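PDB 2WQK: 5'-nucleotidase SURE from Aquifex aeolicus, which probably removes the phosphate from nucleoside 5'-monophosphates, releasing ribonucleosides, with the help of one divalent metal cation per subunit. Local coordinates for residues D10-G16 with G92-G96; V31-R37 with D60-D66; L99-I103 with D217-V221; I172-T178 with G224-P230. One frame throughout, in Å; residues are numbered along the deposited sequence. Where two conformers were deposited one is given.

Contact 1. Residues D10-G16 with G92-G96; sequences DGYFSPG and GINEG. With NA (sodium ion), chain D; SO4 (sulfate ion), chain C.
Asp10 and Asn94 bring their side chains together at about a right angle, and both end on the same sodium ion. Asp10 OD1 binds the sodium at 2.3 Å and Asn94 OD1 does so at the same length, the carboxylate and amide planes being 21° apart. Asn94 CB points away from Asp10, but with CG anti to the backbone N (chi1 -163°) OD1 comes back to the metal. Ser40, two sulfate oxygens and a water fill further positions. The sulfate, probably from the crystallisation liquor, sits where a nucleotide phosphate could plausibly bind, and the sodium occupies the predicted divalent-cation site. Another water donates to Asp10 OD2 and Ile93 O and accepts from Ser14 OG, tying the start of helix 15-24, where Ser14 is the N-cap, to the end of strand 88-94. Gly16 packs its CA against Ile93 O at 3.4 Å. Glu95 runs its CG beside Asp10 OD2 (3.4 Å), with OE2 3.6 Å from both Ser14 CB and Pro15 CD. Glu95 N gives Asp10 OD2 a hydrogen bond of 3.0 Å on its syn side. Divided between sodium and backbone N-H, the two Asp10 oxygens hold the ligand's orientation from both ends.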
loop_
_atom_site.group_PDB
_atom_site.type_symbol
_atom_site.label_atom_id
_atom_site.label_comp_id
_atom_site.label_asym_id
_atom_site.label_seq_id
_atom_site.Cartn_x
_atom_site.Cartn_y
_atom_site.Cartn_z
ATOM N N ASP A 10 4.310 -15.189 3.246
ATOM C CA ASP A 10 4.306 -14.587 4.568
ATOM C C ASP A 10 5.629 -13.948 4.947
ATOM O O ASP A 10 5.683 -13.189 5.924
ATOM C CB ASP A 10 3.903 -15.639 5.608
ATOM C CG ASP A 10 2.520 -16.241 5.333
ATOM O OD1 ASP A 10 1.588 -15.432 4.993
ATOM O OD2 ASP A 10 2.350 -17.482 5.462
ATOM N N GLY A 11 6.691 -14.268 4.195
ATOM C CA GLY A 11 8.019 -13.738 4.499
ATOM C C GLY A 11 8.986 -14.839 4.929
ATOM O O GLY A 11 8.599 -15.850 5.498
ATOM N N TYR A 12 10.268 -14.600 4.655
ATOM C CA TYR A 12 11.312 -15.609 4.897
ATOM C C TYR A 12 11.438 -15.999 6.349
ATOM O O TYR A 12 11.991 -17.057 6.670
ATOM C CB TYR A 12 12.655 -15.140 4.372
ATOM C CG TYR A 12 13.280 -14.009 5.166
ATOM C CD1 TYR A 12 14.010 -14.273 6.332
ATOM C CD2 TYR A 12 13.160 -12.686 4.752
ATOM C CE1 TYR A 12 14.582 -13.259 7.045
ATOM C CE2 TYR A 12 13.742 -11.660 5.471
ATOM C CZ TYR A 12 14.440 -11.952 6.612
ATOM O OH TYR A 12 15.029 -10.938 7.313
ATOM N N PHE A 13 10.974 -15.127 7.226
ATOM C CA PHE A 13 11.097 -15.319 8.694
ATOM C C PHE A 13 9.911 -16.078 9.329
ATOM O O PHE A 13 9.890 -16.357 10.543
ATOM C CB PHE A 13 11.235 -13.933 9.371
ATOM C CG PHE A 13 10.191 -12.971 8.918
ATOM C CD1 PHE A 13 8.927 -13.034 9.447
ATOM C CD2 PHE A 13 10.447 -12.061 7.891
ATOM C CE1 PHE A 13 7.905 -12.173 8.965
ATOM C CE2 PHE A 13 9.454 -11.227 7.417
ATOM C CZ PHE A 13 8.196 -11.279 7.957
ATOM N N SER A 14 8.894 -16.404 8.520
ATOM C CA SER A 14 7.684 -16.951 9.082
ATOM C C SER A 14 7.929 -18.366 9.613
ATOM O O SER A 14 8.762 -19.115 9.069
ATOM C CB SER A 14 6.564 -16.980 8.037
ATOM O OG SER A 14 6.694 -18.093 7.175
ATOM N N PRO A 15 7.223 -18.732 10.686
ATOM C CA PRO A 15 7.416 -20.087 11.220
ATOM C C PRO A 15 7.027 -21.206 10.219
ATOM O O PRO A 15 7.554 -22.305 10.248
ATOM C CB PRO A 15 6.497 -20.125 12.439
ATOM C CG PRO A 15 5.503 -19.033 12.188
ATOM C CD PRO A 15 6.254 -17.954 11.486
ATOM N N GLY A 16 6.095 -20.930 9.304
ATOM C CA GLY A 16 5.639 -21.947 8.371
ATOM C C GLY A 16 6.710 -22.322 7.354
ATOM O O GLY A 16 6.862 -23.493 7.044
ATOM N N GLY A 92 4.878 -22.394 0.837
ATOM C CA GLY A 92 4.243 -22.505 2.151
ATOM C C GLY A 92 5.282 -22.728 3.238
ATOM O O GLY A 92 6.466 -22.435 3.039
ATOM N N ILE A 93 4.836 -23.200 4.411
ATOM C CA ILE A 93 3.465 -23.442 4.795
ATOM C C ILE A 93 2.791 -22.155 5.139
ATOM O O ILE A 93 3.249 -21.401 5.991
ATOM C CB ILE A 93 3.391 -24.330 6.066
ATOM C CG1 ILE A 93 4.104 -25.664 5.834
ATOM C CG2 ILE A 93 1.916 -24.531 6.504
ATOM C CD1 ILE A 93 4.662 -26.317 7.129
ATOM N N ASN A 94 1.682 -21.872 4.446
ATOM C CA ASN A 94 0.958 -20.646 4.701
ATOM C C ASN A 94 0.374 -20.569 6.096
ATOM O O ASN A 94 -0.092 -21.553 6.611
ATOM C CB ASN A 94 -0.200 -20.445 3.697
ATOM C CG ASN A 94 -0.704 -18.989 3.672
ATOM O OD1 ASN A 94 0.088 -18.056 3.529
ATOM N ND2 ASN A 94 -2.040 -18.807 3.815
ATOM N N GLU A 95 0.376 -19.353 6.629
ATOM C CA GLU A 95 -0.260 -19.059 7.893
ATOM C C GLU A 95 -1.746 -18.817 7.591
ATOM O O GLU A 95 -2.206 -17.660 7.451
ATOM C CB GLU A 95 0.356 -17.813 8.522
ATOM C CG GLU A 95 1.832 -17.860 8.788
ATOM C CD GLU A 95 2.373 -16.492 9.209
ATOM O OE1 GLU A 95 1.702 -15.444 8.939
ATOM O OE2 GLU A 95 3.456 -16.467 9.818
ATOM N N GLY A 96 -2.468 -19.891 7.396
ATOM C CA GLY A 96 -3.903 -19.886 7.216
ATOM C C GLY A 96 -4.244 -20.696 5.984
ATOM O O GLY A 96 -3.365 -21.016 5.170
HETATM NA NA NA D . -0.317 -15.774 3.678
HETATM S S SO4 C . -1.836 -16.226 0.997
HETATM O O1 SO4 C . -2.572 -16.239 2.260
HETATM O O2 SO4 C . -0.439 -15.784 1.308
HETATM O O3 SO4 C . -1.742 -17.530 0.447
HETATM O O4 SO4 C . -2.440 -15.280 0.007
HETATM O O HOH W 1 4.593 -19.049 5.860
HETATM O O HOH W 2 -0.416 -14.196 7.233
HETATM O O HOH W 3 -1.982 -15.734 5.473
#

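Contact 2. Residues V31-R37 with D60-D66; sequences VVVAPDR and DFYTVID
With CG set between its own backbone N and carbonyl carbon (chi1 73°), Asp36 turns its carboxylate toward Ile65 and Asp66, just past strand 61-64; Arg37, with a similar chi1 of 67° and a bend at chi3, folds its guanidinium back onto that carboxylate. Asp66 N reaches Asp36 OD1 at 2.8 Å from above the carboxylate plane, and Arg37 NE comes to the same oxygen from the opposite face. Arg37 NH2 donates to the syn lone pair of Asp36 OD2, so NE and NH2 together grip the carboxylate side-on in a salt bridge, while Asp66 CB lies over the guanidinium face. Were Asp36 replaced by an alanine, Asp66 N would probably lose its acceptor and the Arg37 guanidinium its two-pronged partner, leaving it freer to turn. Strands 29-35 and 61-64 run parallel in the large mixed sheet of the SurE fold. Ala34 O accepts from both Val64 N and Thr63 OG1, the hydroxyl at 2.8 Å, from opposite faces of its plane. On the face covered by helix 15-24, Val32 CG1 stands over the Phe61 ring, 4.0 Å from the centroid, a CH-pi contact. On the other, toward helix 69-80, Val33 CG1 meets Val64 CG2 at 3.6 Å.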
loop_
_atom_site.group_PDB
_atom_site.type_symbol
_atom_site.label_atom_id
_atom_site.label_comp_id
_atom_site.label_asym_id
_atom_site.label_seq_id
_atom_site.Cartn_x
_atom_site.Cartn_y
_atom_site.Cartn_z
ATOM N N VAL A 31 16.406 -24.828 -1.248
ATOM C CA VAL A 31 16.853 -23.495 -1.609
ATOM C C VAL A 31 15.654 -22.588 -1.391
ATOM O O VAL A 31 14.623 -22.749 -2.053
ATOM C CB VAL A 31 17.351 -23.419 -3.072
ATOM C CG1 VAL A 31 17.736 -21.975 -3.458
ATOM C CG2 VAL A 31 18.564 -24.398 -3.267
ATOM N N VAL A 32 15.802 -21.674 -0.447
ATOM C CA VAL A 32 14.694 -20.756 -0.096
ATOM C C VAL A 32 14.905 -19.434 -0.802
ATOM O O VAL A 32 15.981 -18.831 -0.729
ATOM C CB VAL A 32 14.633 -20.458 1.403
ATOM C CG1 VAL A 32 13.676 -19.290 1.788
ATOM C CG2 VAL A 32 14.254 -21.721 2.149
ATOM N N VAL A 33 13.829 -18.955 -1.430
ATOM C CA VAL A 33 13.802 -17.575 -1.938
ATOM C C VAL A 33 12.406 -17.083 -1.529
ATOM O O VAL A 33 11.397 -17.634 -1.998
ATOM C CB VAL A 33 13.989 -17.498 -3.479
ATOM C CG1 VAL A 33 14.024 -16.049 -3.950
ATOM C CG2 VAL A 33 15.283 -18.237 -3.882
ATOM N N ALA A 34 12.366 -16.099 -0.643
ATOM C CA ALA A 34 11.055 -15.697 -0.086
ATOM C C ALA A 34 10.987 -14.168 0.119
ATOM O O ALA A 34 12.016 -13.479 0.233
ATOM C CB ALA A 34 10.809 -16.423 1.232
ATOM N N PRO A 35 9.761 -13.633 0.156
ATOM C CA PRO A 35 9.636 -12.202 0.383
ATOM C C PRO A 35 10.208 -11.741 1.733
ATOM O O PRO A 35 10.327 -12.530 2.675
ATOM C CB PRO A 35 8.105 -11.962 0.346
ATOM C CG PRO A 35 7.519 -13.172 -0.375
ATOM C CD PRO A 35 8.466 -14.321 0.014
ATOM N N ASP A 36 10.530 -10.456 1.836
ATOM C CA ASP A 36 11.034 -9.904 3.087
ATOM C C ASP A 36 9.907 -9.392 4.031
ATOM O O ASP A 36 10.181 -8.772 5.040
ATOM C CB ASP A 36 12.009 -8.766 2.812
ATOM C CG ASP A 36 11.307 -7.518 2.328
ATOM O OD1 ASP A 36 10.295 -7.682 1.612
ATOM O OD2 ASP A 36 11.788 -6.403 2.657
ATOM N N ARG A 37 8.640 -9.637 3.663
ATOM C CA ARG A 37 7.473 -9.104 4.376
ATOM C C ARG A 37 6.273 -9.948 3.990
ATOM O O ARG A 37 6.280 -10.697 3.021
ATOM C CB ARG A 37 7.182 -7.642 4.029
ATOM C CG ARG A 37 6.742 -7.407 2.595
ATOM C CD ARG A 37 6.936 -5.951 2.132
ATOM N NE ARG A 37 8.351 -5.581 2.027
ATOM C CZ ARG A 37 8.811 -4.351 1.814
ATOM N NH1 ARG A 37 7.978 -3.317 1.720
ATOM N NH2 ARG A 37 10.106 -4.154 1.713
ATOM N N ASP A 60 22.045 -20.881 0.552
ATOM C CA ASP A 60 20.786 -21.348 -0.038
ATOM C C ASP A 60 19.545 -20.698 0.603
ATOM O O ASP A 60 18.502 -21.336 0.649
ATOM C CB ASP A 60 20.647 -22.870 0.077
ATOM C CG ASP A 60 21.665 -23.612 -0.758
ATOM O OD1 ASP A 60 22.060 -23.074 -1.803
ATOM O OD2 ASP A 60 22.025 -24.749 -0.347
ATOM N N PHE A 61 19.665 -19.466 1.088
ATOM C CA PHE A 61 18.535 -18.815 1.760
ATOM C C PHE A 61 18.578 -17.332 1.389
ATOM O O PHE A 61 19.468 -16.581 1.837
ATOM C CB PHE A 61 18.643 -19.070 3.261
ATOM C CG PHE A 61 17.398 -18.830 4.028
ATOM C CD1 PHE A 61 16.778 -19.842 4.731
ATOM C CD2 PHE A 61 16.823 -17.585 4.058
ATOM C CE1 PHE A 61 15.606 -19.617 5.434
ATOM C CE2 PHE A 61 15.667 -17.360 4.817
ATOM C CZ PHE A 61 15.067 -18.360 5.477
ATOM N N TYR A 62 17.611 -16.930 0.564
ATOM C CA TYR A 62 17.606 -15.589 -0.033
ATOM C C TYR A 62 16.263 -14.934 0.197
ATOM O O TYR A 62 15.238 -15.608 0.321
ATOM C CB TYR A 62 17.792 -15.673 -1.533
ATOM C CG TYR A 62 19.155 -16.170 -1.916
ATOM C CD1 TYR A 62 20.185 -15.265 -2.231
ATOM C CD2 TYR A 62 19.411 -17.533 -1.957
ATOM C CE1 TYR A 62 21.458 -15.740 -2.574
ATOM C CE2 TYR A 62 20.693 -18.008 -2.265
ATOM C CZ TYR A 62 21.695 -17.108 -2.592
ATOM O OH TYR A 62 22.949 -17.621 -2.906
ATOM N N THR A 63 16.290 -13.614 0.271
ATOM C CA THR A 63 15.034 -12.878 0.282
ATOM C C THR A 63 14.998 -11.889 -0.864
ATOM O O THR A 63 16.011 -11.278 -1.224
ATOM C CB THR A 63 14.789 -12.136 1.623
ATOM O OG1 THR A 63 13.475 -11.546 1.627
ATOM C CG2 THR A 63 15.869 -11.067 1.966
ATOM N N VAL A 64 13.785 -11.729 -1.408
ATOM C CA VAL A 64 13.530 -10.743 -2.438
ATOM C C VAL A 64 12.734 -9.594 -1.768
ATOM O O VAL A 64 11.637 -9.788 -1.226
ATOM C CB VAL A 64 12.739 -11.309 -3.662
ATOM C CG1 VAL A 64 12.568 -10.203 -4.720
ATOM C CG2 VAL A 64 13.433 -12.519 -4.287
ATOM N N ILE A 65 13.335 -8.413 -1.764
ATOM C CA ILE A 65 12.769 -7.271 -1.072
ATOM C C ILE A 65 11.504 -6.784 -1.808
ATOM O O ILE A 65 11.555 -6.417 -2.966
ATOM C CB ILE A 65 13.806 -6.124 -0.941
ATOM C CG1 ILE A 65 15.085 -6.656 -0.247
ATOM C CG2 ILE A 65 13.187 -4.969 -0.153
ATOM C CD1 ILE A 65 14.841 -7.245 1.093
ATOM N N ASP A 66 10.372 -6.898 -1.121
ATOM C CA ASP A 66 9.056 -6.621 -1.696
ATOM C C ASP A 66 8.764 -7.497 -2.940
ATOM O O ASP A 66 7.987 -7.125 -3.829
ATOM C CB ASP A 66 8.901 -5.122 -1.995
ATOM C CG ASP A 66 7.459 -4.726 -2.144
ATOM O OD1 ASP A 66 6.597 -5.392 -1.542
ATOM O OD2 ASP A 66 7.182 -3.776 -2.912
#

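Contact 3. Residues L99-I103 with D217-V221; sequences LGEDI and DYWAV
Leu99 enters this contact CB first: that carbon sits over one face of the Tyr218 ring, offset toward its rim, 3.6 Å from Tyr218 CE1. Beyond CG the two methyls part. CD1 continues along the ring to Tyr218 CD1 at 3.8 Å and meets Val221 CG2 tip to tip, whereas CD2 drops beside Asp217 CB at 3.6 Å, Leu99 and Asp217 sliding past each other in opposite directions. Asp217 holds its CG between the backbone N and the carbonyl carbon (chi1 51°), which leaves OD2 facing the loop; there it takes Gly100 N at 2.8 Å in a nearly straight bond (171°) on its syn side. The other oxygen, OD1, accepts from Tyr218 N and from Gly181 N. Replacing Asp217 by a leucine is likely to leave Gly100 N and Gly181 N without the carboxylate that joins loop and helix. Gly100 CA lies against Tyr218 CE2 at 3.6 Å, close enough that any side chain on it would strike the hydroxyl. That hydroxyl bonds to Lys182 O. The loop between strand 88-94 and helix 107-117 is thus held against helix 217-222, with Leu99 and Val221 both reaching Phe128 of strand 122-128 and Asn163 of strand 158-165.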
loop_
_atom_site.group_PDB
_atom_site.type_symbol
_atom_site.label_atom_id
_atom_site.label_comp_id
_atom_site.label_asym_id
_atom_site.label_seq_id
_atom_site.Cartn_x
_atom_site.Cartn_y
_atom_site.Cartn_z
ATOM N N LEU A 99 -8.546 -22.551 0.605
ATOM C CA LEU A 99 -9.568 -23.494 0.249
ATOM C C LEU A 99 -10.588 -22.873 -0.708
ATOM O O LEU A 99 -10.827 -21.654 -0.713
ATOM C CB LEU A 99 -10.332 -23.906 1.521
ATOM C CG LEU A 99 -9.485 -24.668 2.524
ATOM C CD1 LEU A 99 -10.090 -24.590 3.940
ATOM C CD2 LEU A 99 -9.262 -26.123 2.106
ATOM N N GLY A 100 -11.207 -23.755 -1.467
ATOM C CA GLY A 100 -12.383 -23.375 -2.230
ATOM C C GLY A 100 -12.118 -22.258 -3.212
ATOM O O GLY A 100 -11.052 -22.144 -3.817
ATOM N N GLU A 101 -13.103 -21.382 -3.314
ATOM C CA GLU A 101 -13.082 -20.276 -4.270
ATOM C C GLU A 101 -11.952 -19.318 -4.044
ATOM O O GLU A 101 -11.447 -18.630 -4.973
ATOM C CB GLU A 101 -14.393 -19.469 -4.171
ATOM C CG GLU A 101 -15.610 -20.233 -4.599
ATOM C CD GLU A 101 -15.481 -20.820 -5.997
ATOM O OE1 GLU A 101 -14.537 -20.455 -6.736
ATOM O OE2 GLU A 101 -16.337 -21.654 -6.361
ATOM N N ASP A 102 -11.515 -19.225 -2.796
ATOM C CA ASP A 102 -10.463 -18.285 -2.420
ATOM C C ASP A 102 -9.013 -18.634 -2.920
ATOM O O ASP A 102 -8.068 -17.832 -2.829
ATOM C CB ASP A 102 -10.633 -18.011 -0.936
ATOM C CG ASP A 102 -12.003 -17.324 -0.642
ATOM O OD1 ASP A 102 -12.343 -16.329 -1.346
ATOM O OD2 ASP A 102 -12.748 -17.783 0.246
ATOM N N ILE A 103 -8.874 -19.806 -3.516
ATOM C CA ILE A 103 -7.588 -20.229 -4.105
ATOM C C ILE A 103 -7.077 -19.207 -5.147
ATOM O O ILE A 103 -5.886 -18.927 -5.240
ATOM C CB ILE A 103 -7.750 -21.625 -4.701
ATOM C CG1 ILE A 103 -7.917 -22.666 -3.587
ATOM C CG2 ILE A 103 -6.618 -22.030 -5.627
ATOM C CD1 ILE A 103 -8.443 -24.034 -4.131
ATOM N N ASP A 217 -12.323 -30.036 -0.384
ATOM C CA ASP A 217 -11.206 -29.615 0.453
ATOM C C ASP A 217 -11.660 -29.188 1.854
ATOM O O ASP A 217 -11.092 -29.614 2.872
ATOM C CB ASP A 217 -10.350 -28.535 -0.264
ATOM C CG ASP A 217 -11.142 -27.323 -0.828
ATOM O OD1 ASP A 217 -12.384 -27.226 -0.656
ATOM O OD2 ASP A 217 -10.413 -26.450 -1.407
ATOM N N TYR A 218 -12.706 -28.381 1.912
ATOM C CA TYR A 218 -13.225 -27.913 3.207
ATOM C C TYR A 218 -13.626 -29.093 4.081
ATOM O O TYR A 218 -13.269 -29.156 5.272
ATOM C CB TYR A 218 -14.473 -27.058 3.020
ATOM C CG TYR A 218 -14.285 -25.697 2.457
ATOM C CD1 TYR A 218 -13.850 -24.658 3.247
ATOM C CD2 TYR A 218 -14.612 -25.436 1.132
ATOM C CE1 TYR A 218 -13.715 -23.356 2.720
ATOM C CE2 TYR A 218 -14.478 -24.189 0.624
ATOM C CZ TYR A 218 -14.057 -23.145 1.426
ATOM O OH TYR A 218 -13.927 -21.914 0.833
ATOM N N TRP A 219 -14.385 -30.028 3.518
ATOM C CA TRP A 219 -14.875 -31.157 4.363
ATOM C C TRP A 219 -13.705 -31.930 4.934
ATOM O O TRP A 219 -13.702 -32.302 6.119
ATOM C CB TRP A 219 -15.800 -32.092 3.567
ATOM C CG TRP A 219 -16.436 -33.177 4.391
ATOM C CD1 TRP A 219 -17.703 -33.163 4.917
ATOM C CD2 TRP A 219 -15.842 -34.422 4.797
ATOM N NE1 TRP A 219 -17.907 -34.319 5.633
ATOM C CE2 TRP A 219 -16.802 -35.115 5.559
ATOM C CE3 TRP A 219 -14.603 -35.028 4.576
ATOM C CZ2 TRP A 219 -16.538 -36.344 6.140
ATOM C CZ3 TRP A 219 -14.351 -36.278 5.151
ATOM C CH2 TRP A 219 -15.316 -36.919 5.907
ATOM N N ALA A 220 -12.676 -32.173 4.121
ATOM C CA ALA A 220 -11.541 -32.997 4.563
ATOM C C ALA A 220 -10.905 -32.346 5.783
ATOM O O ALA A 220 -10.735 -33.008 6.829
ATOM C CB ALA A 220 -10.512 -33.154 3.408
ATOM N N VAL A 221 -10.540 -31.070 5.695
ATOM C CA VAL A 221 -9.819 -30.423 6.799
ATOM C C VAL A 221 -10.712 -30.217 8.029
ATOM O O VAL A 221 -10.220 -30.331 9.162
ATOM C CB VAL A 221 -9.112 -29.122 6.368
ATOM C CG1 VAL A 221 -8.004 -29.462 5.361
ATOM C CG2 VAL A 221 -10.092 -28.099 5.811
HETATM O O HOH W 4 -12.517 -20.207 1.807
#

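Contact 4. Residues I172-T178 with G224-P230; sequences IKGIKVT and GYVSVTP
Strands 174-177 and 225-232 pair in parallel at one end of the mixed sheet of the SurE fold, strand 174-177 being the outermost on this side within the chain. Their backbones are bonded in the usual alternating way, from Val226 N to Gly174 O down to Thr178 N to Val228 O, and Lys173 N adds a nearly straight bond of 2.9 Å to Gly224 O ahead of the strand. The tightly packed face carries Ile175, Val226 and Val228. Ile175 CG1 lies alongside Val226 CB, and Ile175 CG2 crosses to Val228 CG2 at 3.7 Å; Val141 and Ile145 of helix 135-152 close over Ile175 and Val226, and Leu247 of the third subunit packs on Val228.

The other face is more open toward Tyr225, where two lysines sandwich the ring. Lys173 CB sits over one side and Lys176 CD over the opposite side, each 3.9 Å from the ring centroid and displaced toward the rim. Lys176 bends at chi3 (73°) and chi4, which lifts its NZ above the ring, 5.7 Å from the centroid: at most a weak cation-pi attraction. Lys173 stays extended and delivers its ammonium to Asn223 O, with a weak bond to a water that also meets Tyr225 OH. Farther along this face the polar groups are buried, beside Asp217 and Ala220 of helix 217-222. Here Thr178 OG1 is hydrogen-bonded to two hydroxyls at once, Ser227 OG and Thr229 OG1, each 2.7 Å away.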
loop_
_atom_site.group_PDB
_atom_site.type_symbol
_atom_site.label_atom_id
_atom_site.label_comp_id
_atom_site.label_asym_id
_atom_site.label_seq_id
_atom_site.Cartn_x
_atom_site.Cartn_y
_atom_site.Cartn_z
ATOM N N ILE A 172 -3.661 -36.581 12.941
ATOM C CA ILE A 172 -4.180 -36.428 11.562
ATOM C C ILE A 172 -4.819 -37.761 11.167
ATOM O O ILE A 172 -4.198 -38.832 11.336
ATOM C CB ILE A 172 -3.037 -36.097 10.582
ATOM C CG1 ILE A 172 -2.450 -34.721 10.887
ATOM C CG2 ILE A 172 -3.525 -36.203 9.105
ATOM C CD1 ILE A 172 -3.296 -33.513 10.395
ATOM N N LYS A 173 -6.039 -37.715 10.636
ATOM C CA LYS A 173 -6.766 -38.939 10.371
ATOM C C LYS A 173 -6.317 -39.651 9.108
ATOM O O LYS A 173 -6.499 -40.867 8.968
ATOM C CB LYS A 173 -8.271 -38.702 10.327
ATOM C CG LYS A 173 -8.881 -38.163 11.580
ATOM C CD LYS A 173 -10.393 -38.308 11.490
ATOM C CE LYS A 173 -11.125 -37.521 12.534
ATOM N NZ LYS A 173 -12.489 -37.262 11.975
ATOM N N GLY A 174 -5.774 -38.885 8.158
ATOM C CA GLY A 174 -5.360 -39.463 6.917
ATOM C C GLY A 174 -5.224 -38.319 5.925
ATOM O O GLY A 174 -5.355 -37.158 6.298
ATOM N N ILE A 175 -4.956 -38.715 4.700
ATOM C CA ILE A 175 -4.823 -37.784 3.557
ATOM C C ILE A 175 -5.896 -38.180 2.558
ATOM O O ILE A 175 -6.021 -39.356 2.190
ATOM C CB ILE A 175 -3.405 -37.899 2.922
ATOM C CG1 ILE A 175 -2.302 -37.576 3.961
ATOM C CG2 ILE A 175 -3.247 -37.006 1.648
ATOM C CD1 ILE A 175 -0.903 -37.801 3.455
ATOM N N LYS A 176 -6.626 -37.172 2.068
ATOM C CA LYS A 176 -7.653 -37.349 1.068
ATOM C C LYS A 176 -7.385 -36.469 -0.157
ATOM O O LYS A 176 -7.072 -35.300 -0.023
ATOM C CB LYS A 176 -9.019 -36.957 1.643
ATOM C CG LYS A 176 -9.526 -37.918 2.736
ATOM C CD LYS A 176 -10.839 -37.454 3.303
ATOM C CE LYS A 176 -11.979 -37.665 2.341
ATOM N NZ LYS A 176 -12.163 -39.082 1.878
ATOM N N VAL A 177 -7.573 -37.072 -1.310
ATOM C CA VAL A 177 -7.655 -36.351 -2.578
ATOM C C VAL A 177 -9.051 -35.710 -2.638
ATOM O O VAL A 177 -10.058 -36.388 -2.434
ATOM C CB VAL A 177 -7.423 -37.285 -3.770
ATOM C CG1 VAL A 177 -7.714 -36.569 -5.120
ATOM C CG2 VAL A 177 -6.015 -37.882 -3.700
ATOM N N THR A 178 -9.099 -34.406 -2.913
ATOM C CA THR A 178 -10.309 -33.601 -2.780
ATOM C C THR A 178 -10.508 -32.718 -4.041
ATOM O O THR A 178 -9.576 -32.502 -4.830
ATOM C CB THR A 178 -10.199 -32.658 -1.570
ATOM O OG1 THR A 178 -9.063 -31.822 -1.740
ATOM C CG2 THR A 178 -10.102 -33.447 -0.237
ATOM N N GLY A 224 -10.523 -33.383 9.998
ATOM C CA GLY A 224 -9.231 -33.865 10.484
ATOM C C GLY A 224 -8.368 -34.619 9.498
ATOM O O GLY A 224 -7.405 -35.270 9.872
ATOM N N TYR A 225 -8.673 -34.472 8.203
ATOM C CA TYR A 225 -7.880 -35.069 7.151
ATOM C C TYR A 225 -7.098 -33.961 6.408
ATOM O O TYR A 225 -7.577 -32.834 6.255
ATOM C CB TYR A 225 -8.780 -35.732 6.122
ATOM C CG TYR A 225 -9.553 -36.898 6.656
ATOM C CD1 TYR A 225 -9.012 -38.156 6.625
ATOM C CD2 TYR A 225 -10.836 -36.725 7.120
ATOM C CE1 TYR A 225 -9.742 -39.268 7.130
ATOM C CE2 TYR A 225 -11.563 -37.798 7.615
ATOM C CZ TYR A 225 -11.011 -39.057 7.602
ATOM O OH TYR A 225 -11.763 -40.110 8.121
ATOM N N VAL A 226 -5.938 -34.333 5.894
ATOM C CA VAL A 226 -5.222 -33.501 4.927
ATOM C C VAL A 226 -6.022 -33.529 3.625
ATOM O O VAL A 226 -6.547 -34.574 3.214
ATOM C CB VAL A 226 -3.809 -34.028 4.667
ATOM C CG1 VAL A 226 -3.103 -33.193 3.589
ATOM C CG2 VAL A 226 -3.020 -33.995 5.982
ATOM N N SER A 227 -6.146 -32.346 3.001
ATOM C CA SER A 227 -6.754 -32.206 1.688
ATOM C C SER A 227 -5.671 -31.997 0.645
ATOM O O SER A 227 -4.867 -31.083 0.792
ATOM C CB SER A 227 -7.633 -30.953 1.682
ATOM O OG SER A 227 -8.001 -30.580 0.368
ATOM N N VAL A 228 -5.724 -32.784 -0.427
ATOM C CA VAL A 228 -4.846 -32.565 -1.586
ATOM C C VAL A 228 -5.743 -32.436 -2.821
ATOM O O VAL A 228 -6.367 -33.399 -3.224
ATOM C CB VAL A 228 -3.843 -33.719 -1.794
ATOM C CG1 VAL A 228 -2.962 -33.419 -3.001
ATOM C CG2 VAL A 228 -3.005 -34.032 -0.511
ATOM N N THR A 229 -5.786 -31.225 -3.417
ATOM C CA THR A 229 -6.596 -30.985 -4.604
ATOM C C THR A 229 -5.656 -30.798 -5.812
ATOM O O THR A 229 -4.773 -29.947 -5.767
ATOM C CB THR A 229 -7.414 -29.692 -4.480
ATOM O OG1 THR A 229 -8.207 -29.725 -3.284
ATOM C CG2 THR A 229 -8.310 -29.459 -5.740
ATOM N N PRO A 230 -5.886 -31.569 -6.885
ATOM C CA PRO A 230 -5.139 -31.358 -8.127
ATOM C C PRO A 230 -5.840 -30.214 -8.876
ATOM O O PRO A 230 -7.049 -30.293 -9.171
ATOM C CB PRO A 230 -5.290 -32.676 -8.884
ATOM C CG PRO A 230 -6.613 -33.215 -8.435
ATOM C CD PRO A 230 -6.880 -32.662 -7.030
HETATM O O HOH W 5 -14.212 -39.019 9.650
#

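Contacts 1, 2 and 4 all reach the nine-stranded mixed sheet. Contact 2 is nested within the loop closed by contact 1, and the two touch, their centres about 12 Å apart: Tyr12 N probably bonds to Pro35 O. Contacts 3 and 4 come later, their centres about 11 Å apart and their segments alternating along the chain; helix 217-222 leads straight into strand 225-232, and Ala220 O probably takes Tyr225 N. Centres of contacts 2 and 4 lie about 29 Å apart, on opposite sides of the chain's centre. The metal site belongs to contact 1; the loop leaving it, residues 99-103, packs on helix 217-222, and contacts 3 and 4 both touch the third subunit.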